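Local coordinates for protein lovastatin nonaketide synthase, polyketide synthase component (Aspergillus terreus, PDB 7CPX) that builds the dihydromonacolin L skeleton of lovastatin as an iterative, multidomain polyketide synthase working with its partner lovC, at residues L1938-E1950 / I1973-L1987. The protein carries 2 engineered substitutions. Sequence-based numbering, arbitrary orientation.
Sequences LMVTVLAAAVLAE and ICGQMLLHAGEEIGL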
ATOM      1  N   LEU A1938      -6.038  34.905  39.390  1.00126.26           N
ATOM      2  CA  LEU A1938      -4.965  34.603  38.449  1.00126.26           C
ATOM      3  C   LEU A1938      -3.610  34.628  39.141  1.00126.26           C
ATOM      4  O   LEU A1938      -2.787  33.724  38.958  1.00126.26           O
ATOM      5  CB  LEU A1938      -4.986  35.601  37.292  1.00126.26           C
ATOM      6  CG  LEU A1938      -6.185  35.529  36.347  1.00126.26           C
ATOM      7  CD1 LEU A1938      -6.089  36.610  35.282  1.00126.26           C
ATOM      8  CD2 LEU A1938      -6.269  34.156  35.714  1.00126.26           C
ATOM      9  N   MET A1939      -3.359  35.665  39.941  1.00129.56           N
ATOM     10  CA  MET A1939      -2.068  35.773  40.609  1.00129.56           C
ATOM     11  C   MET A1939      -1.872  34.641  41.609  1.00129.56           C
ATOM     12  O   MET A1939      -0.784  34.061  41.692  1.00129.56           O
ATOM     13  CB  MET A1939      -1.939  37.129  41.304  1.00129.56           C
ATOM     14  CG  MET A1939      -2.269  38.321  40.418  1.00129.56           C
ATOM     15  SD  MET A1939      -1.663  38.157  38.728  1.00129.56           S
ATOM     16  CE  MET A1939      -0.412  39.437  38.687  1.00129.56           C
ATOM     17  N   VAL A1940      -2.911  34.309  42.377  1.00127.00           N
ATOM     18  CA  VAL A1940      -2.769  33.247  43.367  1.00127.00           C
ATOM     19  C   VAL A1940      -2.565  31.904  42.679  1.00127.00           C
ATOM     20  O   VAL A1940      -1.818  31.052  43.168  1.00127.00           O
ATOM     21  CB  VAL A1940      -3.980  33.225  44.318  1.00127.00           C
ATOM     22  CG1 VAL A1940      -3.823  32.112  45.338  1.00127.00           C
ATOM     23  CG2 VAL A1940      -4.117  34.558  45.032  1.00127.00           C
ATOM     24  N   THR A1941      -3.217  31.692  41.535  1.00125.07           N
ATOM     25  CA  THR A1941      -2.984  30.481  40.756  1.00125.07           C
ATOM     26  C   THR A1941      -1.540  30.418  40.278  1.00125.07           C
ATOM     27  O   THR A1941      -0.869  29.380  40.388  1.00125.07           O
ATOM     28  CB  THR A1941      -3.941  30.453  39.563  1.00125.07           C
ATOM     29  OG1 THR A1941      -5.295  30.480  40.029  1.00125.07           O
ATOM     30  CG2 THR A1941      -3.722  29.217  38.705  1.00125.07           C
ATOM     31  N   VAL A1942      -1.050  31.530  39.730  1.00126.01           N
ATOM     32  CA  VAL A1942       0.322  31.584  39.248  1.00126.01           C
ATOM     33  C   VAL A1942       1.286  31.252  40.375  1.00126.01           C
ATOM     34  O   VAL A1942       2.250  30.499  40.190  1.00126.01           O
ATOM     35  CB  VAL A1942       0.613  32.968  38.644  1.00126.01           C
ATOM     36  CG1 VAL A1942       2.102  33.201  38.571  1.00126.01           C
ATOM     37  CG2 VAL A1942      -0.021  33.088  37.269  1.00126.01           C
ATOM     38  N   LEU A1943       1.039  31.804  41.561  1.00126.87           N
ATOM     39  CA  LEU A1943       1.951  31.567  42.670  1.00126.87           C
ATOM     40  C   LEU A1943       1.806  30.167  43.241  1.00126.87           C
ATOM     41  O   LEU A1943       2.786  29.614  43.739  1.00126.87           O
ATOM     42  CB  LEU A1943       1.740  32.603  43.772  1.00126.87           C
ATOM     43  CG  LEU A1943       2.492  33.924  43.605  1.00126.87           C
ATOM     44  CD1 LEU A1943       3.988  33.691  43.443  1.00126.87           C
ATOM     45  CD2 LEU A1943       1.948  34.718  42.436  1.00126.87           C
ATOM     46  N   ALA A1944       0.617  29.572  43.174  1.00122.74           N
ATOM     47  CA  ALA A1944       0.490  28.170  43.546  1.00122.74           C
ATOM     48  C   ALA A1944       1.361  27.309  42.645  1.00122.74           C
ATOM     49  O   ALA A1944       2.115  26.451  43.120  1.00122.74           O
ATOM     50  CB  ALA A1944      -0.972  27.734  43.464  1.00122.74           C
ATOM     51  N   ALA A1945       1.296  27.556  41.334  1.00121.30           N
ATOM     52  CA  ALA A1945       2.134  26.801  40.407  1.00121.30           C
ATOM     53  C   ALA A1945       3.614  27.042  40.682  1.00121.30           C
ATOM     54  O   ALA A1945       4.416  26.098  40.695  1.00121.30           O
ATOM     55  CB  ALA A1945       1.792  27.176  38.966  1.00121.30           C
ATOM     56  N   ALA A1946       3.994  28.300  40.907  1.00122.96           N
ATOM     57  CA  ALA A1946       5.399  28.622  41.132  1.00122.96           C
ATOM     58  C   ALA A1946       5.917  27.987  42.416  1.00122.96           C
ATOM     59  O   ALA A1946       7.026  27.442  42.442  1.00122.96           O
ATOM     60  CB  ALA A1946       5.586  30.138  41.172  1.00122.96           C
ATOM     61  N   VAL A1947       5.132  28.050  43.491  1.00124.12           N
ATOM     62  CA  VAL A1947       5.553  27.463  44.756  1.00124.12           C
ATOM     63  C   VAL A1947       5.631  25.951  44.632  1.00124.12           C
ATOM     64  O   VAL A1947       6.516  25.316  45.213  1.00124.12           O
ATOM     65  CB  VAL A1947       4.603  27.892  45.887  1.00124.12           C
ATOM     66  CG1 VAL A1947       4.930  27.139  47.166  1.00124.12           C
ATOM     67  CG2 VAL A1947       4.701  29.391  46.115  1.00124.12           C
ATOM     68  N   LEU A1948       4.714  25.346  43.875  1.00123.50           N
ATOM     69  CA  LEU A1948       4.815  23.916  43.610  1.00123.50           C
ATOM     70  C   LEU A1948       6.130  23.594  42.915  1.00123.50           C
ATOM     71  O   LEU A1948       6.843  22.660  43.302  1.00123.50           O
ATOM     72  CB  LEU A1948       3.626  23.467  42.759  1.00123.50           C
ATOM     73  CG  LEU A1948       3.470  21.988  42.382  1.00123.50           C
ATOM     74  CD1 LEU A1948       4.560  21.501  41.431  1.00123.50           C
ATOM     75  CD2 LEU A1948       3.412  21.105  43.621  1.00123.50           C
ATOM     76  N   ALA A1949       6.468  24.367  41.881  1.00121.54           N
ATOM     77  CA  ALA A1949       7.705  24.116  41.151  1.00121.54           C
ATOM     78  C   ALA A1949       8.916  24.260  42.062  1.00121.54           C
ATOM     79  O   ALA A1949       9.844  23.445  42.010  1.00121.54           O
ATOM     80  CB  ALA A1949       7.814  25.070  39.962  1.00121.54           C
ATOM     81  N   GLU A1950       8.921  25.291  42.908  1.00123.43           N
ATOM     82  CA  GLU A1950      10.059  25.516  43.795  1.00123.43           C
ATOM     83  C   GLU A1950      10.151  24.452  44.880  1.00123.43           C
ATOM     84  O   GLU A1950      11.257  24.097  45.302  1.00123.43           O
ATOM     85  CB  GLU A1950       9.961  26.902  44.433  1.00123.43           C
ATOM     86  CG  GLU A1950       9.948  28.049  43.438  1.00123.43           C
ATOM     87  CD  GLU A1950      11.224  28.141  42.632  1.00123.43           C
ATOM     88  OE1 GLU A1950      12.283  27.728  43.144  1.00123.43           O
ATOM     89  OE2 GLU A1950      11.165  28.624  41.482  1.00123.43           O
ATOM     90  N   ILE A1973       3.182  36.318  33.649  1.00126.37           N
ATOM     91  CA  ILE A1973       2.946  36.430  35.083  1.00126.37           C
ATOM     92  C   ILE A1973       3.648  35.292  35.805  1.00126.37           C
ATOM     93  O   ILE A1973       4.294  35.492  36.841  1.00126.37           O
ATOM     94  CB  ILE A1973       1.435  36.435  35.385  1.00126.37           C
ATOM     95  CG1 ILE A1973       0.712  37.506  34.565  1.00126.37           C
ATOM     96  CG2 ILE A1973       1.195  36.676  36.868  1.00126.37           C
ATOM     97  CD1 ILE A1973      -0.791  37.444  34.696  1.00126.37           C
ATOM     98  N   CYS A1974       3.534  34.079  35.262  1.00124.41           N
ATOM     99  CA  CYS A1974       4.193  32.933  35.871  1.00124.41           C
ATOM    100  C   CYS A1974       5.704  33.100  35.856  1.00124.41           C
ATOM    101  O   CYS A1974       6.379  32.725  36.815  1.00124.41           O
ATOM    102  CB  CYS A1974       3.787  31.646  35.158  1.00124.41           C
ATOM    103  SG  CYS A1974       4.319  30.138  36.000  1.00124.41           S
ATOM    104  N   GLY A1975       6.257  33.661  34.781  1.00122.73           N
ATOM    105  CA  GLY A1975       7.693  33.887  34.748  1.00122.73           C
ATOM    106  C   GLY A1975       8.151  34.846  35.831  1.00122.73           C
ATOM    107  O   GLY A1975       9.107  34.571  36.565  1.00122.73           O
ATOM    108  N   GLN A1976       7.460  35.982  35.955  1.00124.17           N
ATOM    109  CA  GLN A1976       7.836  36.956  36.977  1.00124.17           C
ATOM    110  C   GLN A1976       7.706  36.361  38.373  1.00124.17           C
ATOM    111  O   GLN A1976       8.596  36.529  39.219  1.00124.17           O
ATOM    112  CB  GLN A1976       6.971  38.210  36.849  1.00124.17           C
ATOM    113  CG  GLN A1976       7.202  39.238  37.946  1.00124.17           C
ATOM    114  CD  GLN A1976       6.390  40.500  37.739  1.00124.17           C
ATOM    115  OE1 GLN A1976       5.743  40.674  36.706  1.00124.17           O
ATOM    116  NE2 GLN A1976       6.419  41.390  38.723  1.00124.17           N
ATOM    117  N   MET A1977       6.607  35.654  38.632  1.00126.26           N
ATOM    118  CA  MET A1977       6.390  35.106  39.963  1.00126.26           C
ATOM    119  C   MET A1977       7.342  33.954  40.257  1.00126.26           C
ATOM    120  O   MET A1977       7.744  33.765  41.408  1.00126.26           O
ATOM    121  CB  MET A1977       4.937  34.665  40.106  1.00126.26           C
ATOM    122  CG  MET A1977       3.935  35.801  39.931  1.00126.26           C
ATOM    123  SD  MET A1977       4.213  37.186  41.052  1.00126.26           S
ATOM    124  CE  MET A1977       2.714  38.129  40.794  1.00126.26           C
ATOM    125  N   LEU A1978       7.724  33.183  39.237  1.00122.02           N
ATOM    126  CA  LEU A1978       8.740  32.154  39.418  1.00122.02           C
ATOM    127  C   LEU A1978      10.084  32.773  39.763  1.00122.02           C
ATOM    128  O   LEU A1978      10.811  32.252  40.614  1.00122.02           O
ATOM    129  CB  LEU A1978       8.855  31.309  38.151  1.00122.02           C
ATOM    130  CG  LEU A1978       7.729  30.306  37.907  1.00122.02           C
ATOM    131  CD1 LEU A1978       7.673  29.917  36.443  1.00122.02           C
ATOM    132  CD2 LEU A1978       7.925  29.077  38.775  1.00122.02           C
ATOM    133  N   LEU A1979      10.438  33.878  39.106  1.00121.67           N
ATOM    134  CA  LEU A1979      11.667  34.573  39.468  1.00121.67           C
ATOM    135  C   LEU A1979      11.609  35.060  40.909  1.00121.67           C
ATOM    136  O   LEU A1979      12.582  34.921  41.663  1.00121.67           O
ATOM    137  CB  LEU A1979      11.913  35.742  38.517  1.00121.67           C
ATOM    138  CG  LEU A1979      12.310  35.357  37.091  1.00121.67           C
ATOM    139  CD1 LEU A1979      12.335  36.581  36.191  1.00121.67           C
ATOM    140  CD2 LEU A1979      13.660  34.655  37.078  1.00121.67           C
ATOM    141  N   HIS A1980      10.470  35.626  41.314  1.00125.10           N
ATOM    142  CA  HIS A1980      10.327  36.079  42.695  1.00125.10           C
ATOM    143  C   HIS A1980      10.470  34.919  43.674  1.00125.10           C
ATOM    144  O   HIS A1980      11.150  35.039  44.702  1.00125.10           O
ATOM    145  CB  HIS A1980       8.976  36.767  42.881  1.00125.10           C
ATOM    146  CG  HIS A1980       8.872  38.091  42.193  1.00125.10           C
ATOM    147  ND1 HIS A1980       9.971  38.876  41.920  1.00125.10           N
ATOM    148  CD2 HIS A1980       7.799  38.769  41.720  1.00125.10           C
ATOM    149  CE1 HIS A1980       9.580  39.981  41.311  1.00125.10           C
ATOM    150  NE2 HIS A1980       8.267  39.940  41.177  1.00125.10           N
ATOM    151  N   ALA A1981       9.828  33.788  43.376  1.00125.68           N
ATOM    152  CA  ALA A1981       9.896  32.636  44.267  1.00125.68           C
ATOM    153  C   ALA A1981      11.312  32.085  44.347  1.00125.68           C
ATOM    154  O   ALA A1981      11.773  31.693  45.424  1.00125.68           O
ATOM    155  CB  ALA A1981       8.925  31.554  43.799  1.00125.68           C
ATOM    156  N   GLY A1982      12.012  32.031  43.213  1.00124.92           N
ATOM    157  CA  GLY A1982      13.394  31.584  43.233  1.00124.92           C
ATOM    158  C   GLY A1982      14.280  32.503  44.049  1.00124.92           C
ATOM    159  O   GLY A1982      15.150  32.045  44.793  1.00124.92           O
ATOM    160  N   GLU A1983      14.069  33.815  43.922  1.00126.30           N
ATOM    161  CA  GLU A1983      14.825  34.760  44.735  1.00126.30           C
ATOM    162  C   GLU A1983      14.555  34.542  46.217  1.00126.30           C
ATOM    163  O   GLU A1983      15.486  34.526  47.031  1.00126.30           O
ATOM    164  CB  GLU A1983      14.472  36.193  44.335  1.00126.30           C
ATOM    165  CG  GLU A1983      14.924  36.575  42.937  1.00126.30           C
ATOM    166  CD  GLU A1983      14.342  37.897  42.478  1.00126.30           C
ATOM    167  OE1 GLU A1983      13.605  38.530  43.265  1.00126.30           O
ATOM    168  OE2 GLU A1983      14.617  38.304  41.330  1.00126.30           O
ATOM    169  N   GLU A1984      13.285  34.368  46.587  1.00129.10           N
ATOM    170  CA  GLU A1984      12.948  34.186  47.997  1.00129.10           C
ATOM    171  C   GLU A1984      13.524  32.886  48.545  1.00129.10           C
ATOM    172  O   GLU A1984      14.054  32.859  49.662  1.00129.10           O
ATOM    173  CB  GLU A1984      11.431  34.222  48.182  1.00129.10           C
ATOM    174  CG  GLU A1984      10.808  35.586  47.921  1.00129.10           C
ATOM    175  CD  GLU A1984      11.296  36.648  48.886  1.00129.10           C
ATOM    176  OE1 GLU A1984      11.910  36.288  49.911  1.00129.10           O
ATOM    177  OE2 GLU A1984      11.066  37.847  48.617  1.00129.10           O
ATOM    178  N   ILE A1985      13.430  31.796  47.776  1.00124.65           N
ATOM    179  CA  ILE A1985      13.919  30.496  48.223  1.00124.65           C
ATOM    180  C   ILE A1985      15.393  30.293  47.905  1.00124.65           C
ATOM    181  O   ILE A1985      15.963  29.258  48.278  1.00124.65           O
ATOM    182  CB  ILE A1985      13.086  29.361  47.589  1.00124.65           C
ATOM    183  CG1 ILE A1985      13.257  28.059  48.375  1.00124.65           C
ATOM    184  CG2 ILE A1985      13.495  29.154  46.140  1.00124.65           C
ATOM    185  CD1 ILE A1985      12.371  26.931  47.885  1.00124.65           C
ATOM    186  N   GLY A1986      16.031  31.248  47.234  1.00123.30           N
ATOM    187  CA  GLY A1986      17.429  31.103  46.879  1.00123.30           C
ATOM    188  C   GLY A1986      17.701  30.013  45.867  1.00123.30           C
ATOM    189  O   GLY A1986      18.724  29.329  45.966  1.00123.30           O
ATOM    190  N   LEU A1987      16.811  29.832  44.896  1.00123.22           N
ATOM    191  CA  LEU A1987      16.995  28.870  43.818  1.00123.22           C
ATOM    192  C   LEU A1987      17.087  29.620  42.497  1.00123.22           C
ATOM    193  O   LEU A1987      16.192  30.402  42.159  1.00123.22           O
ATOM    194  CB  LEU A1987      15.849  27.856  43.785  1.00123.22           C
ATOM    195  CG  LEU A1987      15.891  26.808  42.668  1.00123.22           C
ATOM    196  CD1 LEU A1987      17.272  26.196  42.553  1.00123.22           C
ATOM    197  CD2 LEU A1987      14.858  25.720  42.913  1.00123.22           C
TER
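Val-1942 and Ala-1946 bring the backbones closest, against Cys-1974 and Leu-1978, where helices 1938-1950 and 1973-1985 run in the same general direction at 47° with their axes 9.0 Å apart. Val-1942 splits its two methyls: CG1 lies 3.4 Å from CA of Cys-1974, while CG2 faces CG2 of Ile-1973 at 3.8 Å. Met-1939 crosses the side chain of Ile-1973 at about a right angle, SD and CE both against CG2. CG of Met-1977 meets CD2 of Leu-1943 at 3.4 Å, and the bend at chi2 (-56°) lays SD and CE along that same methyl; Leu-1943 also packs on helix 2085-2095. Helix 1972-1985 connects neighbouring parallel strands 1964-1968 and 1988-1993, a beta-alpha-beta unit of a Rossmann-like five-stranded sheet, consistent with an enoylreductase-type region. Helix 1935-1953 touches strand 1869-1883 of a separate sheet through Thr-1941 and Ala-1945, and Ile-1965 through Glu-1950. Leu-1978 lies between Ala-1946, whose CB is 3.5 Å from its CD2, and Val-1967 of strand 1964-1968. Further along, Glu-1950 enters as a knob among Leu-1978, Ala-1981, Gly-1982 and Ile-1985, its CG 3.7 Å from CB of Ala-1981. OE1 lies against Ile-1985 and Leu-1987, while OE2 turns toward Leu-1978 O and Gly-1982 N without a hydrogen bond to either. Leu-1987 comes back to it through a Schellman motif, in which Gly-1986 has positive phi and Leu-1987 N bonds to Gly-1982 O.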